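Local coordinates for lipolytic protein G-D-S-L family (Chitinophaga pinensis, PDB 4Q7Q), which is of uncharacterised function but belongs to the GDSL-like lipase/acylhydrolase family, and so probably hydrolyses ester bonds of substrates not yet identified, at residues 114-117 and 123-126; 130-135 and 155-160; 174-179 and 252-257. All blocks are in the same frame, centred on the assembly; numbering follows the deposited sequence.

Contact 1. Residues 114-117 and 123-126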
loop_
_atom_site.group_PDB
_atom_site.type_symbol
_atom_site.label_atom_id
_atom_site.label_comp_id
_atom_site.label_asym_id
_atom_site.label_seq_id
_atom_site.Cartn_x
_atom_site.Cartn_y
_atom_site.Cartn_z
ATOM N N LYS A 114 9.517 14.048 -11.285
ATOM C CA LYS A 114 9.386 13.332 -12.557
ATOM C C LYS A 114 7.998 13.522 -13.149
ATOM O O LYS A 114 7.848 13.750 -14.350
ATOM C CB LYS A 114 9.659 11.840 -12.390
ATOM C CG LYS A 114 9.499 11.042 -13.679
ATOM C CD LYS A 114 10.591 11.386 -14.681
ATOM C CE LYS A 114 10.600 10.411 -15.849
ATOM N NZ LYS A 114 11.632 10.786 -16.868
ATOM N N ILE A 115 6.982 13.412 -12.305
ATOM C CA ILE A 115 5.606 13.589 -12.754
ATOM C C ILE A 115 5.422 14.958 -13.407
ATOM O O ILE A 115 4.845 15.075 -14.493
ATOM C CB ILE A 115 4.623 13.433 -11.591
ATOM C CG1 ILE A 115 4.585 11.970 -11.154
ATOM C CG2 ILE A 115 3.243 13.927 -12.000
ATOM C CD1 ILE A 115 3.790 11.720 -9.888
ATOM N N ARG A 116 5.947 15.988 -12.754
ATOM C CA ARG A 116 5.823 17.349 -13.256
ATOM C C ARG A 116 6.617 17.554 -14.548
ATOM O O ARG A 116 6.227 18.346 -15.404
ATOM C CB ARG A 116 6.211 18.354 -12.170
ATOM C CG ARG A 116 5.160 18.429 -11.064
ATOM C CD ARG A 116 5.604 19.264 -9.883
ATOM N NE ARG A 116 4.509 19.497 -8.942
ATOM C CZ ARG A 116 4.682 19.856 -7.672
ATOM N NH1 ARG A 116 5.908 19.996 -7.182
ATOM N NH2 ARG A 116 3.630 20.051 -6.883
ATOM N N GLN A 117 7.717 16.822 -14.696
ATOM C CA GLN A 117 8.463 16.822 -15.952
ATOM C C GLN A 117 7.632 16.186 -17.069
ATOM O O GLN A 117 7.582 16.699 -18.188
ATOM C CB GLN A 117 9.781 16.065 -15.794
ATOM C CG GLN A 117 10.511 15.802 -17.104
ATOM C CD GLN A 117 11.365 14.545 -17.048
ATOM O OE1 GLN A 117 10.888 13.438 -17.317
ATOM N NE2 GLN A 117 12.634 14.709 -16.693
ATOM N N LYS A 123 -2.829 16.323 -12.615
ATOM C CA LYS A 123 -3.208 16.250 -11.208
ATOM C C LYS A 123 -2.406 15.166 -10.502
ATOM O O LYS A 123 -2.058 14.145 -11.098
ATOM C CB LYS A 123 -4.702 15.961 -11.061
ATOM C CG LYS A 123 -5.610 17.025 -11.654
ATOM C CD LYS A 123 -5.170 18.423 -11.251
ATOM N N ILE A 124 -2.105 15.403 -9.231
ATOM C CA ILE A 124 -1.382 14.434 -8.418
ATOM C C ILE A 124 -2.160 14.128 -7.143
ATOM O O ILE A 124 -2.696 15.029 -6.497
ATOM C CB ILE A 124 0.042 14.927 -8.051
ATOM C CG1 ILE A 124 0.826 15.316 -9.309
ATOM C CG2 ILE A 124 0.794 13.855 -7.274
ATOM C CD1 ILE A 124 2.218 15.844 -9.026
ATOM N N VAL A 125 -2.242 12.847 -6.800
ATOM C CA VAL A 125 -2.832 12.428 -5.538
ATOM C C VAL A 125 -1.864 11.479 -4.842
ATOM O O VAL A 125 -1.320 10.574 -5.470
ATOM C CB VAL A 125 -4.180 11.707 -5.781
ATOM C CG1 VAL A 125 -4.727 11.117 -4.491
ATOM C CG2 VAL A 125 -5.189 12.654 -6.402
ATOM N N LEU A 126 -1.626 11.701 -3.550
ATOM C CA LEU A 126 -0.817 10.781 -2.758
ATOM C C LEU A 126 -1.728 9.929 -1.885
ATOM O O LEU A 126 -2.785 10.382 -1.448
ATOM C CB LEU A 126 0.180 11.543 -1.883
ATOM C CG LEU A 126 1.017 12.624 -2.572
ATOM C CD1 LEU A 126 1.958 13.269 -1.569
ATOM C CD2 LEU A 126 1.780 12.066 -3.772
#

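Contact 2. Residues 130-135 and 155-160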
loop_
_atom_site.group_PDB
_atom_site.type_symbol
_atom_site.label_atom_id
_atom_site.label_comp_id
_atom_site.label_asym_id
_atom_site.label_seq_id
_atom_site.Cartn_x
_atom_site.Cartn_y
_atom_site.Cartn_z
HETATM N N MSE A 130 -1.632 1.865 4.114
HETATM C CA MSE A 130 -2.639 1.289 4.983
HETATM C C MSE A 130 -1.943 0.626 6.163
HETATM O O MSE A 130 -0.802 0.183 6.055
HETATM C CB MSE A 130 -3.448 0.250 4.208
HETATM C CG MSE A 130 -4.674 -0.254 4.953
HETATM SE SE MSE A 130 -5.912 -1.296 3.848
HETATM C CE MSE A 130 -4.935 -2.981 3.859
ATOM N N GLN A 131 -2.629 0.544 7.296
ATOM C CA GLN A 131 -2.118 -0.286 8.377
ATOM C C GLN A 131 -2.014 -1.729 7.895
ATOM O O GLN A 131 -2.653 -2.134 6.913
ATOM C CB GLN A 131 -2.988 -0.158 9.624
ATOM C CG GLN A 131 -2.926 1.245 10.199
ATOM C CD GLN A 131 -3.662 1.396 11.508
ATOM O OE1 GLN A 131 -3.434 0.643 12.460
ATOM N NE2 GLN A 131 -4.537 2.387 11.574
ATOM N N ARG A 132 -1.168 -2.495 8.559
ATOM C CA ARG A 132 -0.943 -3.874 8.161
ATOM C C ARG A 132 -0.769 -4.735 9.390
ATOM O O ARG A 132 -0.122 -4.327 10.362
ATOM C CB ARG A 132 0.301 -3.974 7.270
ATOM C CG ARG A 132 1.522 -3.248 7.800
ATOM C CD ARG A 132 2.658 -3.224 6.794
ATOM N NE ARG A 132 3.305 -4.525 6.649
ATOM C CZ ARG A 132 4.285 -4.776 5.788
ATOM N NH1 ARG A 132 4.721 -3.813 4.974
ATOM N NH2 ARG A 132 4.827 -5.985 5.737
ATOM N N ASN A 133 -1.371 -5.916 9.377
ATOM C CA ASN A 133 -1.105 -6.847 10.458
ATOM C C ASN A 133 0.012 -7.798 10.051
ATOM O O ASN A 133 0.692 -7.545 9.055
ATOM C CB ASN A 133 -2.369 -7.573 10.919
ATOM C CG ASN A 133 -2.406 -7.734 12.417
ATOM O OD1 ASN A 133 -1.404 -8.100 13.024
ATOM N ND2 ASN A 133 -3.547 -7.430 13.030
ATOM N N ASP A 134 0.226 -8.860 10.824
ATOM C CA ASP A 134 1.264 -9.830 10.486
ATOM C C ASP A 134 1.034 -10.329 9.066
ATOM O O ASP A 134 -0.054 -10.793 8.730
ATOM C CB ASP A 134 1.216 -11.028 11.438
ATOM C CG ASP A 134 1.736 -10.711 12.825
ATOM O OD1 ASP A 134 2.074 -9.547 13.122
ATOM O OD2 ASP A 134 1.804 -11.656 13.629
ATOM N N PHE A 135 2.068 -10.228 8.241
ATOM C CA PHE A 135 2.001 -10.650 6.854
ATOM C C PHE A 135 2.657 -12.007 6.682
ATOM O O PHE A 135 3.742 -12.237 7.209
ATOM C CB PHE A 135 2.729 -9.621 5.990
ATOM C CG PHE A 135 3.115 -10.122 4.623
ATOM C CD1 PHE A 135 2.145 -10.422 3.687
ATOM C CD2 PHE A 135 4.450 -10.278 4.272
ATOM C CE1 PHE A 135 2.495 -10.873 2.422
ATOM C CE2 PHE A 135 4.807 -10.719 3.010
ATOM C CZ PHE A 135 3.826 -11.023 2.082
ATOM N N GLN A 155 11.115 2.913 13.795
ATOM C CA GLN A 155 10.106 3.733 13.117
ATOM C C GLN A 155 8.746 3.059 13.087
ATOM O O GLN A 155 8.652 1.850 12.872
ATOM C CB GLN A 155 10.532 4.054 11.682
ATOM C CG GLN A 155 11.882 4.720 11.595
ATOM C CD GLN A 155 12.246 5.146 10.177
ATOM O OE1 GLN A 155 12.571 6.312 9.928
ATOM N NE2 GLN A 155 12.225 4.195 9.247
ATOM N N THR A 156 7.689 3.839 13.304
ATOM C CA THR A 156 6.333 3.327 13.129
ATOM C C THR A 156 5.894 3.552 11.698
ATOM O O THR A 156 6.385 4.454 11.020
ATOM C CB THR A 156 5.319 4.052 14.019
ATOM O OG1 THR A 156 5.232 5.420 13.605
ATOM C CG2 THR A 156 5.721 3.975 15.489
ATOM N N LEU A 157 4.946 2.750 11.241
ATOM C CA LEU A 157 4.390 2.937 9.908
ATOM C C LEU A 157 3.655 4.272 9.858
ATOM O O LEU A 157 3.631 4.946 8.816
ATOM C CB LEU A 157 3.457 1.780 9.539
ATOM C CG LEU A 157 2.843 1.809 8.136
ATOM C CD1 LEU A 157 3.918 1.874 7.044
ATOM C CD2 LEU A 157 1.968 0.582 7.956
ATOM N N GLU A 158 3.093 4.678 10.994
ATOM C CA GLU A 158 2.403 5.955 11.055
ATOM C C GLU A 158 3.305 7.125 10.656
ATOM O O GLU A 158 2.834 8.094 10.059
ATOM C CB GLU A 158 1.799 6.196 12.438
ATOM C CG GLU A 158 0.960 7.454 12.470
ATOM C CD GLU A 158 0.329 7.732 13.815
ATOM O OE1 GLU A 158 0.786 7.165 14.830
ATOM O OE2 GLU A 158 -0.634 8.524 13.853
ATOM N N GLU A 159 4.597 7.039 10.976
ATOM C CA GLU A 159 5.527 8.095 10.572
ATOM C C GLU A 159 5.582 8.250 9.060
ATOM O O GLU A 159 5.753 9.358 8.544
ATOM C CB GLU A 159 6.928 7.809 11.076
ATOM C CG GLU A 159 7.081 7.941 12.558
ATOM C CD GLU A 159 8.485 7.602 12.983
ATOM O OE1 GLU A 159 9.417 8.338 12.595
ATOM O OE2 GLU A 159 8.657 6.589 13.680
ATOM N N PHE A 160 5.457 7.130 8.357
ATOM C CA PHE A 160 5.448 7.132 6.896
ATOM C C PHE A 160 4.171 7.782 6.372
ATOM O O PHE A 160 4.209 8.586 5.442
ATOM C CB PHE A 160 5.634 5.705 6.361
ATOM C CG PHE A 160 7.010 5.157 6.598
ATOM C CD1 PHE A 160 7.410 4.775 7.874
ATOM C CD2 PHE A 160 7.921 5.045 5.556
ATOM C CE1 PHE A 160 8.690 4.289 8.102
ATOM C CE2 PHE A 160 9.197 4.563 5.779
ATOM C CZ PHE A 160 9.581 4.180 7.049
#

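Contact 3. Residues 174-179 and 252-257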
loop_
_atom_site.group_PDB
_atom_site.type_symbol
_atom_site.label_atom_id
_atom_site.label_comp_id
_atom_site.label_asym_id
_atom_site.label_seq_id
_atom_site.Cartn_x
_atom_site.Cartn_y
_atom_site.Cartn_z
ATOM N N PRO A 174 -3.735 16.749 -2.804
ATOM C CA PRO A 174 -4.641 15.940 -1.981
ATOM C C PRO A 174 -4.024 14.603 -1.578
ATOM O O PRO A 174 -3.262 14.003 -2.343
ATOM C CB PRO A 174 -5.831 15.692 -2.906
ATOM C CG PRO A 174 -5.719 16.713 -3.993
ATOM C CD PRO A 174 -4.263 16.977 -4.157
ATOM N N VAL A 175 -4.364 14.150 -0.377
ATOM C CA VAL A 175 -3.878 12.884 0.142
ATOM C C VAL A 175 -5.049 12.006 0.577
ATOM O O VAL A 175 -5.927 12.445 1.322
ATOM C CB VAL A 175 -2.938 13.094 1.348
ATOM C CG1 VAL A 175 -2.489 11.759 1.905
ATOM C CG2 VAL A 175 -1.741 13.939 0.953
ATOM N N VAL A 176 -5.086 10.778 0.077
ATOM C CA VAL A 176 -6.010 9.779 0.588
ATOM C C VAL A 176 -5.356 9.157 1.810
ATOM O O VAL A 176 -4.351 8.459 1.692
ATOM C CB VAL A 176 -6.283 8.687 -0.454
ATOM C CG1 VAL A 176 -7.186 7.604 0.135
ATOM C CG2 VAL A 176 -6.904 9.296 -1.700
ATOM N N ASP A 177 -5.919 9.417 2.986
ATOM C CA ASP A 177 -5.314 8.930 4.226
ATOM C C ASP A 177 -5.892 7.572 4.602
ATOM O O ASP A 177 -6.848 7.487 5.375
ATOM C CB ASP A 177 -5.519 9.926 5.369
ATOM C CG ASP A 177 -4.624 9.643 6.569
ATOM O OD1 ASP A 177 -3.994 8.569 6.613
ATOM O OD2 ASP A 177 -4.552 10.505 7.476
ATOM N N LEU A 178 -5.312 6.508 4.061
ATOM C CA LEU A 178 -5.739 5.165 4.445
ATOM C C LEU A 178 -5.314 4.810 5.868
ATOM O O LEU A 178 -6.022 4.086 6.564
ATOM C CB LEU A 178 -5.204 4.109 3.478
ATOM C CG LEU A 178 -5.580 4.294 2.008
ATOM C CD1 LEU A 178 -4.951 3.187 1.197
ATOM C CD2 LEU A 178 -7.099 4.319 1.841
ATOM N N TYR A 179 -4.154 5.306 6.290
ATOM C CA TYR A 179 -3.628 4.951 7.602
ATOM C C TYR A 179 -4.631 5.301 8.698
ATOM O O TYR A 179 -4.881 4.504 9.603
ATOM C CB TYR A 179 -2.278 5.626 7.894
ATOM C CG TYR A 179 -1.658 5.017 9.123
ATOM C CD1 TYR A 179 -2.064 5.416 10.390
ATOM C CD2 TYR A 179 -0.719 3.997 9.026
ATOM C CE1 TYR A 179 -1.560 4.837 11.519
ATOM C CE2 TYR A 179 -0.190 3.412 10.172
ATOM C CZ TYR A 179 -0.619 3.844 11.413
ATOM O OH TYR A 179 -0.133 3.276 12.561
ATOM N N ALA A 252 -11.880 7.684 -5.118
ATOM C CA ALA A 252 -12.886 8.299 -5.975
ATOM C C ALA A 252 -13.354 9.652 -5.440
ATOM O O ALA A 252 -13.561 10.582 -6.218
ATOM C CB ALA A 252 -14.070 7.355 -6.202
ATOM N N ASP A 253 -13.497 9.770 -4.121
ATOM C CA ASP A 253 -13.897 11.039 -3.511
ATOM C C ASP A 253 -12.897 12.149 -3.835
ATOM O O ASP A 253 -13.279 13.273 -4.157
ATOM C CB ASP A 253 -14.042 10.899 -1.992
ATOM C CG ASP A 253 -15.223 10.034 -1.589
ATOM O OD1 ASP A 253 -16.132 9.835 -2.421
ATOM O OD2 ASP A 253 -15.247 9.561 -0.432
ATOM N N VAL A 254 -11.612 11.830 -3.741
ATOM C CA VAL A 254 -10.571 12.809 -4.033
ATOM C C VAL A 254 -10.553 13.182 -5.522
ATOM O O VAL A 254 -10.441 14.356 -5.881
ATOM C CB VAL A 254 -9.197 12.293 -3.591
ATOM C CG1 VAL A 254 -8.096 13.174 -4.157
ATOM C CG2 VAL A 254 -9.128 12.243 -2.069
ATOM N N PHE A 255 -10.675 12.185 -6.388
ATOM C CA PHE A 255 -10.753 12.453 -7.818
ATOM C C PHE A 255 -11.926 13.377 -8.129
ATOM O O PHE A 255 -11.792 14.301 -8.934
ATOM C CB PHE A 255 -10.862 11.150 -8.614
ATOM C CG PHE A 255 -9.549 10.427 -8.792
ATOM C CD1 PHE A 255 -8.359 10.966 -8.320
ATOM C CD2 PHE A 255 -9.506 9.208 -9.445
ATOM C CE1 PHE A 255 -7.150 10.303 -8.500
ATOM C CE2 PHE A 255 -8.305 8.538 -9.622
ATOM C CZ PHE A 255 -7.123 9.089 -9.149
ATOM N N ARG A 256 -13.067 13.138 -7.482
ATOM C CA ARG A 256 -14.225 14.016 -7.653
ATOM C C ARG A 256 -13.911 15.446 -7.233
ATOM O O ARG A 256 -14.250 16.392 -7.941
ATOM C CB ARG A 256 -15.427 13.513 -6.855
ATOM C CG ARG A 256 -16.048 12.236 -7.374
ATOM C CD ARG A 256 -17.366 11.971 -6.666
ATOM N NE ARG A 256 -18.087 10.844 -7.246
ATOM C CZ ARG A 256 -18.086 9.615 -6.741
ATOM N NH1 ARG A 256 -17.400 9.347 -5.637
ATOM N NH2 ARG A 256 -18.778 8.654 -7.339
ATOM N N GLN A 257 -13.269 15.601 -6.080
ATOM C CA GLN A 257 -12.947 16.931 -5.567
ATOM C C GLN A 257 -11.994 17.672 -6.500
ATOM O O GLN A 257 -12.026 18.901 -6.586
ATOM C CB GLN A 257 -12.352 16.842 -4.159
ATOM C CG GLN A 257 -13.334 16.350 -3.105
ATOM C CD GLN A 257 -12.646 15.829 -1.856
ATOM O OE1 GLN A 257 -11.419 15.872 -1.741
ATOM N NE2 GLN A 257 -13.435 15.323 -0.913
#

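Contact 1. Residues 114-117 and 123-126
I115 on helix 104-118 and I124 on strand 123-127 are the backbone pair that come nearest across this contact, with I115 CA and I124 CA 8.3 Å apart, a gap bridged by side chains, with no hydrogen bond across it. Both isoleucines direct their CB toward the opposite segment and meet tip to tip. From the helix it is the short branch, CG2, that touches; from the strand it is the end of the long branch, and I115 CG2 lies 3.7 Å from I124 CD1. The methylene behind that methyl shares the contact, since I124 CG1 stands 3.9 Å from I115 CG2. The torsions account for this choice of branches. On I115, CG2 lies anti to the backbone N, while CG1 is anti to the carbonyl carbon and beside the backbone N; the side chain also touches Y74 and V76. On I124 the extended second torsion (chi2 178°) carries CD1 out toward the helix. R116 closes one margin of the patch: its NE passes 4.3 Å from I124 CD1, the guanidinium standing obliquely to the methyl. Toward I124 no more than this apolar approach is found, and the charged end is used elsewhere, in a salt bridge from NH2 to E171. The contact illustrates how a beta-alpha-beta crossover is sealed: strand 73-77 leads, through a connection that holds the shorter helices 80-85 and 92-96, to helix 104-118 and then to strand 123-127, and the two strands lie side by side and parallel. I115 therefore packs over both of them, while I124 also touches I173 beyond helix 157-171, and V125, on the opposite face of the strand, meets helix 241-257.

Contact 2. Residues 130-135 and 155-160
L157 lays its CD2 methyl over the backbone of the 130-135 segment and the CG and CD methylenes of R132. The methyl sits 3.4 Å from M130 O, an ordinary van der Waals distance for a methyl against a carbonyl oxygen, and 3.9 Å from R132 CG. With CG anti to the backbone N (chi1 -177°), the leucine reaches over to the loop, and it and R132 cross at about a right angle. R132 then bends at chi3 (-73°), carrying its guanidinium past the leucine to donate from NH1 to T80 OG1; the side chain also packs on W83 and W84. Helix 157-171 begins here with a capping box: T156 OG1 accepts from E159 N at 3.2 Å, and E159 OE2 in return accepts from T156 N at 2.9 Å, met from above the carboxylate plane. The other segment is the loop after strand 123-127, at the C-terminal end of the parallel sheet, where SGNH hydrolases generally place their active site. Selenomethionine M130 points its CB away from L157, and its side chain lies near, without touching, a probable triad of S14, D235 and H238.

Contact 3. Residues 174-179 and 252-257
P174 brings one corner of its pyrrolidine ring, not a ring face, against V254: P174 CB lies 3.6 Å from V254 CG1. No aromatic ring takes part across the two segments. The nearby F255 turns instead to W8 in an edge-to-face contact and packs on V125, L37 and L41, so the flat group of this helical turn serves the core beside the contact. The second touch is between two branched valines, which cross obliquely, V176 CG2 lying 3.7 Å from V254 CG2. V254 thus works as a fork. Its CG1 stands anti to the backbone N (chi1 168°) and goes to the proline, while CG2, anti to the carbonyl carbon, goes to V176. Of the two recipients, P174 points its CB at the helix, whereas V176 reaches it with CG2, its CB not being aimed there; V175 between them turns its CB away and packs on L165 of helix 157-171. Strand 175-176, an outermost strand of the parallel sheet, is in this way clasped between helices 157-171 and 241-257. That is the three-layer alpha/beta/alpha build of the flavodoxin-like SGNH hydrolase fold, and the strand order 2-1-3-4-5 agrees with it. The backbones stay apart, with P174 CA and V254 CA 7.0 Å from each other. V254 also reaches V125 of the neighbouring strand, so that one helical residue spans the two last strands of the sheet. On the helix, D253 OD1 and R256 NH1 form a salt bridge at 3.5 Å within the segment. What joins the two segments is wholly apolar: with no hydrogen bond or charge between them, the fit rests on the shapes of three methyls and one ring carbon, and probably on the partial withdrawal of those carbons from water.

In the fold
Contacts 1 and 3, with centres about 15 Å apart, are joined through neighbouring strands of one parallel sheet: L126 O accepts from V176 N at 2.8 Å, and L126 N donates to P174 O at 3.1 Å. Contact 2 lies toward the other end of these strands, its centre about 24 Å from that of contact 1 and about 19 Å from that of contact 3. A hydrogen bond from Q131 NE2 to Y179 O, 2.9 Å long, ties it to contact 3. Contact 2 is also the one beside the probable triad, and a bound tetraethylene glycol, probably from crystallisation, sits about 6 Å from the R132 side chain. Helix 241-257, used by contact 3, begins shortly after H238.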